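Uncharacterized protein (Bordetella bronchiseptica, PDB 4XG0) probably acts as a nucleotide-dependent kinase of the DUF1537 family, whose members serve catabolic pathways for acid sugars. Local coordinates at residues Q371-A376 and T389-Q394. Residues are numbered along the deposited sequence; the frame is centred on the assembly and turned at random.
Sequences QASGIA and TLTGGQ
Ala376 and Thr389 pair through two backbone hydrogen bonds, Ala376 N to Thr389 O at 2.7 Å and Thr389 N to Ala376 O at 2.9 Å. One step on, Ile375 and Leu390 form a non-hydrogen-bonded antiparallel pair, and beyond it Thr391 N bonds almost straight (171° at the hydrogen) to Gly374 O, with the donor nitrogen above the plane of the Gly374 carbonyl. Ser373 N carries the pairing past the strand, reaching Thr391 O at 2.8 Å. This is the open end of the hairpin formed by strands 374-380 and 385-391, with 374-380 at the edge of the sheet of the C-terminal domain.

The paired strands are the tight part, and their inward side is apolar. Ile375 and Leu390 point to the same face and settle on Leu367 of helix 360-369 and Val400 of the neighbouring strand, while Ala372 CB meets Leu390 CD2 at 3.9 Å. On the other face Thr391 splits its branches: CG2 lies 3.7 Å from Ala376 CB, whereas OG1, held between backbone N and carbonyl carbon (chi1 71°), comes within 2.9 Å of the Ser373 hydroxyl oxygen OG.

Toward solvent the contact is looser in its bonding, not in its distances. The exposed Gln371 and Gln394 chains cross at a slant, amide planes 34° apart, and Gln371 OE1 comes up against Gln394 CG at 3.2 Å, oxygen on methylene carbon. Gln371 closes the preceding helix in a Schellman motif. Directional main-chain bonds thus set the strand register and an apolar face packs the hairpin against helix 360-369 and strand 399-403, while the glutamine end is probably held less firmly.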
loop_
_atom_site.group_PDB
_atom_site.type_symbol
_atom_site.label_atom_id
_atom_site.label_comp_id
_atom_site.label_asym_id
_atom_site.label_seq_id
_atom_site.Cartn_x
_atom_site.Cartn_y
_atom_site.Cartn_z
ATOM N N GLN A 371 13.478 19.794 17.308
ATOM C CA GLN A 371 13.043 21.194 17.321
ATOM C C GLN A 371 11.762 21.375 16.510
ATOM O O GLN A 371 11.512 22.431 15.923
ATOM C CB GLN A 371 14.180 22.122 16.833
ATOM C CG GLN A 371 15.528 21.817 17.513
ATOM C CD GLN A 371 16.712 22.575 16.886
ATOM O OE1 GLN A 371 16.739 22.832 15.672
ATOM N NE2 GLN A 371 17.692 22.923 17.713
ATOM N N ALA A 372 10.939 20.330 16.500
ATOM C CA ALA A 372 9.649 20.393 15.861
ATOM C C ALA A 372 8.658 21.098 16.761
ATOM O O ALA A 372 8.616 20.840 17.979
ATOM C CB ALA A 372 9.147 18.989 15.528
ATOM N N SER A 373 7.868 21.980 16.165
ATOM C CA SER A 373 6.850 22.725 16.910
ATOM C C SER A 373 5.591 21.876 17.112
ATOM O O SER A 373 4.860 22.003 18.099
ATOM C CB SER A 373 6.490 23.992 16.151
ATOM O OG SER A 373 6.048 23.692 14.840
ATOM N N GLY A 374 5.336 20.988 16.168
ATOM C CA GLY A 374 4.081 20.278 16.164
ATOM C C GLY A 374 4.028 19.357 14.970
ATOM O O GLY A 374 5.064 19.107 14.364
ATOM N N ILE A 375 2.834 18.852 14.668
ATOM C CA ILE A 375 2.633 17.809 13.660
ATOM C C ILE A 375 1.506 18.253 12.755
ATOM O O ILE A 375 0.399 18.567 13.200
ATOM C CB ILE A 375 2.245 16.461 14.320
ATOM C CG1 ILE A 375 3.343 16.006 15.282
ATOM C CG2 ILE A 375 1.947 15.406 13.265
ATOM C CD1 ILE A 375 2.989 14.740 16.073
ATOM N N ALA A 376 1.760 18.317 11.460
ATOM C CA ALA A 376 0.656 18.608 10.575
ATOM C C ALA A 376 -0.051 17.299 10.274
ATOM O O ALA A 376 0.536 16.388 9.707
ATOM C CB ALA A 376 1.162 19.267 9.285
ATOM N N THR A 389 3.016 14.908 9.583
ATOM C CA THR A 389 4.382 15.268 9.293
ATOM C C THR A 389 4.882 16.348 10.266
ATOM O O THR A 389 4.131 17.224 10.665
ATOM C CB THR A 389 4.502 15.771 7.874
ATOM O OG1 THR A 389 3.583 16.842 7.628
ATOM C CG2 THR A 389 4.188 14.624 6.901
ATOM N N LEU A 390 6.165 16.302 10.598
ATOM C CA LEU A 390 6.724 17.314 11.486
ATOM C C LEU A 390 6.615 18.703 10.895
ATOM O O LEU A 390 6.867 18.944 9.706
ATOM C CB LEU A 390 8.184 17.057 11.866
ATOM C CG LEU A 390 8.442 15.761 12.627
ATOM C CD1 LEU A 390 9.918 15.531 12.894
ATOM C CD2 LEU A 390 7.652 15.745 13.922
ATOM N N THR A 391 6.266 19.657 11.755
ATOM C CA THR A 391 6.368 21.048 11.364
ATOM C C THR A 391 7.435 21.729 12.166
ATOM O O THR A 391 7.572 21.480 13.376
ATOM C CB THR A 391 5.042 21.798 11.545
ATOM O OG1 THR A 391 4.775 21.986 12.932
ATOM C CG2 THR A 391 3.918 20.998 10.951
ATOM N N GLY A 392 8.196 22.580 11.485
ATOM C CA GLY A 392 9.290 23.294 12.111
ATOM C C GLY A 392 10.524 22.434 12.298
ATOM O O GLY A 392 10.497 21.215 12.162
ATOM N N GLY A 393 11.635 23.091 12.587
ATOM C CA GLY A 393 12.828 22.387 12.999
ATOM C C GLY A 393 13.565 21.719 11.864
ATOM O O GLY A 393 13.238 21.885 10.687
ATOM N N GLN A 394 14.521 20.890 12.229
ATOM C CA GLN A 394 15.503 20.365 11.288
ATOM C C GLN A 394 14.988 19.244 10.365
ATOM O O GLN A 394 15.621 18.901 9.369
ATOM C CB GLN A 394 16.694 19.853 12.109
ATOM C CG GLN A 394 17.128 20.815 13.251
ATOM C CD GLN A 394 18.188 20.214 14.161
ATOM O OE1 GLN A 394 19.385 20.404 13.945
ATOM N NE2 GLN A 394 17.748 19.484 15.188
#